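Local coordinates for protein acetyltransferase (Sinorhizobium meliloti, PDB 4JXR) that probably transfers acyl groups from acetyl-CoA to an acceptor, as a GNAT-superfamily enzyme of the phosphinothricin acetyltransferase type, at residues A70-F75 with F83-S88; T113-R118 with G177-T182; D13-T18 with P37-M42. All blocks are in the same frame, centred on the assembly; numbering follows the deposited sequence.

Interaction 1 of 3, residues A70-F75 with F83-S88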
loop_
_atom_site.group_PDB
_atom_site.type_symbol
_atom_site.label_atom_id
_atom_site.label_comp_id
_atom_site.label_asym_id
_atom_site.label_seq_id
_atom_site.Cartn_x
_atom_site.Cartn_y
_atom_site.Cartn_z
ATOM N N ALA A 70 -8.100 -12.864 12.261
ATOM C CA ALA A 70 -6.884 -12.183 11.837
ATOM C C ALA A 70 -6.303 -12.911 10.646
ATOM O O ALA A 70 -6.460 -14.127 10.514
ATOM C CB ALA A 70 -5.865 -12.151 12.954
ATOM N N TYR A 71 -5.580 -12.175 9.829
ATOM C CA TYR A 71 -4.860 -12.800 8.737
ATOM C C TYR A 71 -3.632 -12.008 8.406
ATOM O O TYR A 71 -3.525 -10.822 8.740
ATOM C CB TYR A 71 -5.749 -12.996 7.482
ATOM C CG TYR A 71 -6.312 -11.732 6.912
ATOM C CD1 TYR A 71 -5.595 -10.930 6.035
ATOM C CD2 TYR A 71 -7.616 -11.361 7.162
ATOM C CE1 TYR A 71 -6.133 -9.766 5.530
ATOM C CE2 TYR A 71 -8.144 -10.205 6.627
ATOM C CZ TYR A 71 -7.399 -9.420 5.812
ATOM O OH TYR A 71 -7.955 -8.291 5.265
ATOM N N ALA A 72 -2.692 -12.657 7.734
ATOM C CA ALA A 72 -1.614 -11.993 7.059
ATOM C C ALA A 72 -1.882 -11.987 5.581
ATOM O O ALA A 72 -2.531 -12.901 5.050
ATOM C CB ALA A 72 -0.279 -12.687 7.339
ATOM N N SER A 73 -1.420 -10.972 4.891
ATOM C CA SER A 73 -1.508 -10.930 3.457
ATOM C C SER A 73 -0.391 -10.027 2.936
ATOM O O SER A 73 0.451 -9.536 3.694
ATOM C CB SER A 73 -2.863 -10.420 3.026
ATOM O OG SER A 73 -3.015 -10.618 1.617
ATOM N N ALA A 74 -0.336 -9.818 1.623
ATOM C CA ALA A 74 0.678 -8.924 1.074
ATOM C C ALA A 74 0.444 -7.504 1.541
ATOM O O ALA A 74 -0.695 -7.039 1.627
ATOM C CB ALA A 74 0.624 -8.945 -0.424
ATOM N N PHE A 75 1.536 -6.771 1.727
ATOM C CA PHE A 75 1.463 -5.314 1.784
ATOM C C PHE A 75 1.097 -4.780 0.380
ATOM O O PHE A 75 0.154 -4.021 0.220
ATOM C CB PHE A 75 2.834 -4.788 2.219
ATOM C CG PHE A 75 2.953 -3.301 2.092
ATOM C CD1 PHE A 75 2.229 -2.465 2.876
ATOM C CD2 PHE A 75 3.798 -2.724 1.180
ATOM C CE1 PHE A 75 2.295 -1.084 2.733
ATOM C CE2 PHE A 75 3.879 -1.355 1.018
ATOM C CZ PHE A 75 3.112 -0.525 1.778
ATOM N N PHE A 83 8.582 -11.322 0.531
ATOM C CA PHE A 83 8.989 -11.715 1.883
ATOM C C PHE A 83 8.406 -10.819 2.964
ATOM O O PHE A 83 8.704 -11.015 4.150
ATOM C CB PHE A 83 10.521 -11.751 2.008
ATOM C CG PHE A 83 11.128 -12.697 1.011
ATOM C CD1 PHE A 83 11.064 -14.047 1.177
ATOM C CD2 PHE A 83 11.721 -12.200 -0.143
ATOM C CE1 PHE A 83 11.569 -14.901 0.174
ATOM C CE2 PHE A 83 12.216 -13.055 -1.124
ATOM C CZ PHE A 83 12.144 -14.375 -0.949
ATOM N N LEU A 84 7.573 -9.855 2.584
ATOM C CA LEU A 84 6.881 -8.919 3.497
ATOM C C LEU A 84 5.419 -9.303 3.578
ATOM O O LEU A 84 4.746 -9.487 2.567
ATOM C CB LEU A 84 7.018 -7.521 2.925
ATOM C CG LEU A 84 6.213 -6.417 3.647
ATOM C CD1 LEU A 84 6.655 -6.227 5.058
ATOM C CD2 LEU A 84 6.290 -5.127 2.867
ATOM N N VAL A 85 4.912 -9.371 4.795
ATOM C CA VAL A 85 3.507 -9.573 5.061
ATOM C C VAL A 85 2.981 -8.410 5.915
ATOM O O VAL A 85 3.730 -7.736 6.626
ATOM C CB VAL A 85 3.209 -10.899 5.761
ATOM C CG1 VAL A 85 3.198 -12.035 4.773
ATOM C CG2 VAL A 85 4.178 -11.178 6.903
ATOM N N GLU A 86 1.682 -8.195 5.818
ATOM C CA GLU A 86 0.971 -7.208 6.595
ATOM C C GLU A 86 -0.076 -7.924 7.413
ATOM O O GLU A 86 -0.806 -8.782 6.882
ATOM C CB GLU A 86 0.292 -6.228 5.659
ATOM C CG GLU A 86 -0.568 -5.195 6.354
ATOM C CD GLU A 86 -1.084 -4.115 5.445
ATOM O OE1 GLU A 86 -0.594 -3.947 4.335
ATOM O OE2 GLU A 86 -2.024 -3.383 5.872
ATOM N N ASP A 87 -0.258 -7.565 8.687
ATOM C CA ASP A 87 -1.272 -8.171 9.512
ATOM C C ASP A 87 -2.541 -7.362 9.559
ATOM O O ASP A 87 -2.489 -6.127 9.567
ATOM C CB ASP A 87 -0.788 -8.364 10.986
ATOM C CG ASP A 87 -0.509 -7.128 11.732
ATOM O OD1 ASP A 87 0.609 -6.539 11.515
ATOM O OD2 ASP A 87 -1.328 -6.777 12.621
ATOM N N SER A 88 -3.661 -8.065 9.666
ATOM C CA SER A 88 -4.983 -7.492 9.878
ATOM C C SER A 88 -5.645 -8.249 10.994
ATOM O O SER A 88 -5.637 -9.471 11.022
ATOM C CB SER A 88 -5.831 -7.655 8.632
ATOM O OG SER A 88 -5.316 -6.883 7.540
HETATM O O HOH W 1 3.889 -7.754 0.499
#

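Interaction 2 of 3, residues T113-R118 with G177-T182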
loop_
_atom_site.group_PDB
_atom_site.type_symbol
_atom_site.label_atom_id
_atom_site.label_comp_id
_atom_site.label_asym_id
_atom_site.label_seq_id
_atom_site.Cartn_x
_atom_site.Cartn_y
_atom_site.Cartn_z
ATOM N N THR A 113 6.644 -16.496 10.580
ATOM C CA THR A 113 8.027 -16.892 10.840
ATOM C C THR A 113 8.271 -18.315 10.319
ATOM O O THR A 113 9.218 -18.558 9.565
ATOM C CB THR A 113 8.342 -16.807 12.338
ATOM O OG1 THR A 113 8.190 -15.466 12.781
ATOM C CG2 THR A 113 9.750 -17.247 12.649
ATOM N N ALA A 114 7.401 -19.243 10.683
ATOM C CA ALA A 114 7.517 -20.619 10.232
ATOM C C ALA A 114 7.456 -20.739 8.724
ATOM O O ALA A 114 8.156 -21.584 8.133
ATOM C CB ALA A 114 6.440 -21.483 10.875
ATOM N N LEU A 115 6.596 -19.960 8.083
ATOM C CA LEU A 115 6.411 -20.028 6.644
ATOM C C LEU A 115 7.574 -19.462 5.863
ATOM O O LEU A 115 7.689 -19.807 4.683
ATOM C CB LEU A 115 5.107 -19.340 6.256
ATOM C CG LEU A 115 3.836 -20.098 6.592
ATOM C CD1 LEU A 115 2.610 -19.174 6.462
ATOM C CD2 LEU A 115 3.676 -21.324 5.770
ATOM N N GLY A 116 8.394 -18.606 6.450
ATOM C CA GLY A 116 9.576 -18.086 5.814
ATOM C C GLY A 116 9.523 -16.640 5.390
ATOM O O GLY A 116 10.415 -16.173 4.697
ATOM N N PHE A 117 8.496 -15.884 5.786
ATOM C CA PHE A 117 8.513 -14.443 5.604
ATOM C C PHE A 117 9.582 -13.811 6.489
ATOM O O PHE A 117 10.000 -14.405 7.483
ATOM C CB PHE A 117 7.123 -13.858 5.862
ATOM C CG PHE A 117 6.055 -14.430 4.949
ATOM C CD1 PHE A 117 5.973 -13.990 3.640
ATOM C CD2 PHE A 117 5.203 -15.408 5.348
ATOM C CE1 PHE A 117 5.052 -14.525 2.780
ATOM C CE2 PHE A 117 4.273 -15.925 4.520
ATOM C CZ PHE A 117 4.190 -15.506 3.208
ATOM N N ARG A 118 9.993 -12.607 6.122
ATOM C CA ARG A 118 11.139 -11.950 6.785
ATOM C C ARG A 118 10.811 -10.607 7.455
ATOM O O ARG A 118 11.587 -10.167 8.250
ATOM C CB ARG A 118 12.298 -11.772 5.803
ATOM C CG ARG A 118 12.872 -13.100 5.286
ATOM C CD ARG A 118 13.437 -13.973 6.409
ATOM N NE ARG A 118 14.240 -15.078 5.847
ATOM C CZ ARG A 118 15.500 -14.923 5.455
ATOM N NH1 ARG A 118 16.143 -13.791 5.577
ATOM N NH2 ARG A 118 16.114 -15.964 4.913
ATOM N N GLY A 177 13.471 -20.762 -4.426
ATOM C CA GLY A 177 12.591 -21.805 -4.888
ATOM C C GLY A 177 11.737 -22.486 -3.857
ATOM O O GLY A 177 11.081 -23.459 -4.170
ATOM N N VAL A 178 11.722 -21.962 -2.641
ATOM C CA VAL A 178 10.820 -22.486 -1.633
ATOM C C VAL A 178 9.991 -21.321 -1.120
ATOM O O VAL A 178 10.462 -20.160 -1.038
ATOM C CB VAL A 178 11.473 -23.179 -0.426
ATOM C CG1 VAL A 178 12.479 -24.252 -0.843
ATOM C CG2 VAL A 178 12.225 -22.252 0.443
ATOM N N TYR A 179 8.728 -21.624 -0.838
ATOM C CA TYR A 179 7.792 -20.613 -0.358
ATOM C C TYR A 179 8.438 -19.848 0.783
ATOM O O TYR A 179 9.013 -20.464 1.638
ATOM C CB TYR A 179 6.508 -21.322 0.116
ATOM C CG TYR A 179 5.367 -20.372 0.505
ATOM C CD1 TYR A 179 4.469 -19.967 -0.436
ATOM C CD2 TYR A 179 5.213 -19.909 1.798
ATOM C CE1 TYR A 179 3.405 -19.113 -0.123
ATOM C CE2 TYR A 179 4.192 -19.034 2.120
ATOM C CZ TYR A 179 3.265 -18.653 1.175
ATOM O OH TYR A 179 2.255 -17.805 1.544
ATOM N N PRO A 180 8.287 -18.495 0.828
ATOM C CA PRO A 180 7.452 -17.639 -0.050
ATOM C C PRO A 180 8.206 -17.059 -1.238
ATOM O O PRO A 180 7.686 -16.166 -1.915
ATOM C CB PRO A 180 6.973 -16.552 0.927
ATOM C CG PRO A 180 8.178 -16.380 1.817
ATOM C CD PRO A 180 8.724 -17.773 2.016
ATOM N N ASP A 181 9.412 -17.557 -1.548
ATOM C CA ASP A 181 10.125 -17.092 -2.739
ATOM C C ASP A 181 9.331 -17.341 -3.996
ATOM O O ASP A 181 9.558 -16.665 -5.009
ATOM C CB ASP A 181 11.473 -17.823 -2.855
ATOM C CG ASP A 181 12.335 -17.248 -3.916
ATOM O OD1 ASP A 181 12.584 -16.036 -3.923
ATOM O OD2 ASP A 181 12.822 -18.029 -4.786
ATOM N N THR A 182 8.451 -18.319 -3.959
ATOM C CA THR A 182 7.630 -18.707 -5.083
ATOM C C THR A 182 6.410 -17.813 -5.342
ATOM O O THR A 182 5.709 -18.005 -6.324
ATOM C CB THR A 182 7.155 -20.139 -4.885
ATOM O OG1 THR A 182 6.565 -20.211 -3.589
ATOM C CG2 THR A 182 8.318 -21.100 -4.928
#

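Interaction 3 of 3, residues D13-T18 with P37-M42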
loop_
_atom_site.group_PDB
_atom_site.type_symbol
_atom_site.label_atom_id
_atom_site.label_comp_id
_atom_site.label_asym_id
_atom_site.label_seq_id
_atom_site.Cartn_x
_atom_site.Cartn_y
_atom_site.Cartn_z
ATOM N N ASP A 13 -16.902 -20.144 8.754
ATOM C CA ASP A 13 -16.743 -18.985 9.625
ATOM C C ASP A 13 -17.067 -17.665 8.948
ATOM O O ASP A 13 -17.043 -16.634 9.616
ATOM C CB ASP A 13 -15.290 -18.936 10.098
ATOM C CG ASP A 13 -14.870 -20.133 10.887
ATOM O OD1 ASP A 13 -15.703 -20.671 11.690
ATOM O OD2 ASP A 13 -13.699 -20.552 10.763
ATOM N N LEU A 14 -17.345 -17.680 7.638
ATOM C CA LEU A 14 -17.462 -16.426 6.904
ATOM C C LEU A 14 -18.604 -15.528 7.358
ATOM O O LEU A 14 -18.481 -14.303 7.277
ATOM C CB LEU A 14 -17.467 -16.646 5.371
ATOM C CG LEU A 14 -16.178 -16.377 4.582
ATOM C CD1 LEU A 14 -15.699 -14.923 4.676
ATOM C CD2 LEU A 14 -15.176 -17.344 5.183
ATOM N N ARG A 15 -19.722 -16.124 7.767
ATOM C CA ARG A 15 -20.820 -15.290 8.220
ATOM C C ARG A 15 -20.416 -14.434 9.434
ATOM O O ARG A 15 -20.664 -13.218 9.491
ATOM C CB ARG A 15 -22.048 -16.160 8.508
ATOM C CG ARG A 15 -23.260 -15.337 8.833
ATOM C CD ARG A 15 -24.507 -16.210 8.755
ATOM N NE ARG A 15 -25.730 -15.441 8.821
ATOM C CZ ARG A 15 -26.441 -15.322 9.934
ATOM N NH1 ARG A 15 -26.111 -15.986 11.013
ATOM N NH2 ARG A 15 -27.522 -14.562 9.915
ATOM N N SER A 16 -19.777 -15.094 10.413
ATOM C CA SER A 16 -19.305 -14.397 11.592
ATOM C C SER A 16 -18.195 -13.388 11.275
ATOM O O SER A 16 -18.227 -12.266 11.799
ATOM C CB SER A 16 -18.775 -15.389 12.608
ATOM O OG SER A 16 -19.797 -16.282 13.110
ATOM N N ILE A 17 -17.255 -13.770 10.423
ATOM C CA ILE A 17 -16.205 -12.859 10.003
ATOM C C ILE A 17 -16.796 -11.606 9.359
ATOM O O ILE A 17 -16.396 -10.469 9.645
ATOM C CB ILE A 17 -15.252 -13.578 9.059
ATOM C CG1 ILE A 17 -14.366 -14.574 9.817
ATOM C CG2 ILE A 17 -14.404 -12.600 8.252
ATOM C CD1 ILE A 17 -13.698 -15.593 8.957
ATOM N N THR A 18 -17.799 -11.808 8.496
ATOM C CA THR A 18 -18.435 -10.715 7.796
ATOM C C THR A 18 -19.094 -9.757 8.772
ATOM O O THR A 18 -19.034 -8.557 8.615
ATOM C CB THR A 18 -19.395 -11.261 6.732
ATOM O OG1 THR A 18 -18.679 -12.043 5.777
ATOM C CG2 THR A 18 -20.102 -10.143 5.996
ATOM N N PRO A 37 -18.571 -4.944 3.175
ATOM C CA PRO A 37 -18.666 -5.945 2.138
ATOM C C PRO A 37 -19.688 -6.987 2.494
ATOM O O PRO A 37 -19.924 -7.296 3.638
ATOM C CB PRO A 37 -17.273 -6.531 2.053
ATOM C CG PRO A 37 -16.393 -5.553 2.742
ATOM C CD PRO A 37 -17.207 -4.810 3.727
ATOM N N SER A 38 -20.276 -7.580 1.456
ATOM C CA SER A 38 -21.141 -8.729 1.650
ATOM C C SER A 38 -20.325 -9.956 2.057
ATOM O O SER A 38 -19.111 -10.011 1.880
ATOM C CB SER A 38 -21.843 -9.033 0.314
ATOM O OG SER A 38 -20.885 -9.496 -0.610
ATOM N N GLU A 39 -21.021 -10.980 2.564
ATOM C CA GLU A 39 -20.393 -12.231 2.843
ATOM C C GLU A 39 -19.743 -12.815 1.608
ATOM O O GLU A 39 -18.658 -13.379 1.654
ATOM C CB GLU A 39 -21.374 -13.202 3.489
ATOM C CG GLU A 39 -20.714 -14.498 3.901
ATOM C CD GLU A 39 -21.649 -15.516 4.578
ATOM O OE1 GLU A 39 -22.662 -15.114 5.076
ATOM O OE2 GLU A 39 -21.254 -16.709 4.545
ATOM N N ALA A 40 -20.391 -12.658 0.443
ATOM C CA ALA A 40 -19.840 -13.159 -0.802
ATOM C C ALA A 40 -18.462 -12.492 -1.078
ATOM O O ALA A 40 -17.537 -13.163 -1.511
ATOM C CB ALA A 40 -20.766 -12.889 -1.957
ATOM N N GLU A 41 -18.394 -11.181 -0.858
ATOM C CA GLU A 41 -17.138 -10.470 -1.078
ATOM C C GLU A 41 -16.089 -10.905 -0.078
ATOM O O GLU A 41 -14.927 -11.130 -0.444
ATOM C CB GLU A 41 -17.343 -8.986 -1.063
ATOM C CG GLU A 41 -16.061 -8.166 -1.147
ATOM C CD GLU A 41 -15.231 -8.362 -2.371
ATOM O OE1 GLU A 41 -15.787 -8.725 -3.430
ATOM O OE2 GLU A 41 -14.000 -8.125 -2.294
HETATM N N MSE A 42 -16.445 -11.018 1.192
HETATM C CA MSE A 42 -15.506 -11.471 2.203
HETATM C C MSE A 42 -14.991 -12.868 1.876
HETATM O O MSE A 42 -13.828 -13.201 2.146
HETATM C CB MSE A 42 -16.114 -11.427 3.573
HETATM C CG MSE A 42 -16.418 -9.983 4.065
HETATM SE SE MSE A 42 -14.903 -8.857 4.188
HETATM C CE MSE A 42 -14.099 -9.570 5.818
HETATM O O HOH W 2 -18.773 -6.695 6.206
#

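Interaction 1 of 3, residues A70-F75 with F83-S88
Ser73 and Glu86 face each other as a hydrogen-bonded pair of an antiparallel hairpin: Glu86 N donates to Ser73 O at 2.8 Å, and Ser73 N returns the bond to Glu86 O at 3.0 Å. Tyr71 and Ser88 repeat the pattern one pair further on. Between them, the small Ala72 lies beside Asp87 in a non-hydrogen-bonded pair. The Glu86 side chain starts with CB beside Ser73 O and the CA of Phe75. CG stands opposite the backbone N (chi1 176°), and the chain runs on extended, bringing the carboxylate to Phe75 with its plane turned 39° from the ring. There OE1 lies near Phe75 CA and comes 3.5 Å from Phe75 CD1, at the ring edge and near its plane; it also forms a salt bridge with Arg76 of the second subunit, so the buried charge is met. Leu84 reaches the same phenylalanine, its CD2 lying 3.5 Å from Phe75 CB, while a water bridges Phe75 N and Leu84 O. At the other end, the small Ser88 sets its CB over one face of the Tyr71 ring, 3.9 Å from the centroid, a CH-pi contact, while its OG lies near Tyr71 CE1. The face bearing Tyr71 and Ser73 packs on Ile49 of helix 39-51; the opposite one, with Ala72 and Asp87, lies on helix 100-115. Strand 119-125 flanks strand 84-91 within the GNAT sheet.

Interaction 2 of 3, residues T113-R118 with G177-T182
The turn that brings Tyr179 and Pro180 against Phe117 is closed by Asp181, whose OD2 accepts from Gly177 N at 2.8 Å with an almost straight N-H...O angle of 175°. The oxygen is approached on its anti side, somewhat out of the carboxylate plane, and the other carboxylate oxygen, OD1, forms a salt bridge with Arg82, so both oxygens are engaged. The positive phi of Gly177 suits glycine. Pro180 follows a cis peptide bond, a geometry that proline tolerates well. Its CG lies over one face of the Phe117 ring, 4.0 Å from the centroid, in a CH-pi contact, and its CB is 3.4 Å from Phe117 CE1. This docks the loop that follows strand 155-165 of the GNAT fold onto the C-terminal end of helix 100-115. That helix ends in a Schellman motif at Gly116 (phi 108°), where a CB would be jammed against Leu115 O and tight against Pro180 CD, so glycine fits; Pro180 CD itself lies 3.5 Å from Leu115 O. Tyr179 carries the rest of the contact. With its CG opposite the backbone N (chi1 -174°), the ring extends alongside the helix end, and Leu115 CB lies 4.2 Å from Tyr179 CE2. The Tyr179 and Phe117 rings have planes nearly perpendicular, yet they meet obliquely. The phenol oxygen OH comes to the edge of the phenylalanine, 3.4 Å from Phe117 CZ, and is hydrogen-bonded to Asn52 O.

Interaction 3 of 3, residues D13-T18 with P37-M42
Thr18 and Glu39 bring the backbones closest, CA to CA 5.5 Å, where helix 14-27 passes the start of helix 39-51. These are the first two helices of the GNAT fold. The second opens at Ser38, whose OG caps it by accepting from Glu41 N at 3.0 Å, a task for which a short hydroxyl side chain at the N-cap is well suited. A water bridges Thr18 O and Pro37 O where the two backbones come together. Glu39 extends fully from its CG, which lies across from the backbone N (chi1 -175°), and so lays its carboxylate along the start of helix 14-27. OE2 is 3.6 Å from Arg15 N, too far for a hydrogen bond, but the negative charge near a helix N-terminus is probably favourable. Met42, present as selenomethionine, fills the inner side with a chain bent at its middle torsions: its methyl CE reaches Ile17 CG2 at 3.9 Å, and its CB lies 3.7 Å from CD1 of Leu14 in one of the two conformers of that leucine. Branched and flexible apolar groups suit this layer, where Ile17 and Met42 both rest on Tyr69 of strand 66-74. Thr18 packs its OG1 3.4 Å from both Glu39 CA and Met42 CB. That hydroxyl nevertheless has its bond: Thr18 OG1 donates to Leu14 O at 2.7 Å, from the face of the carbonyl plane opposite to the one reached by Thr18 N.

Overall arrangement
Interactions 1 and 2 are directly joined, their centres 13 Å apart: Phe83 O and Arg118 N lie 2.8 Å apart, probably a hydrogen bond, and Val85 CG1 packs on Phe117 CD1 at 3.6 Å. Interaction 3 stands apart, with its nearest atoms about 6 Å from interaction 1 and about 17 Å from interaction 2, yet it reaches the same hairpin through Tyr69 of strand 66-74. Strand 84-91 also carries the acetyl-CoA-binding residues Ile89 and Leu91. The side chain of Asp87 in interaction 1 is about 4 Å from that of Ile89, whereas the side chain of Ile17 in interaction 3 is about 11 Å from those of Ile89 and Leu91; interaction 2 lies away from them.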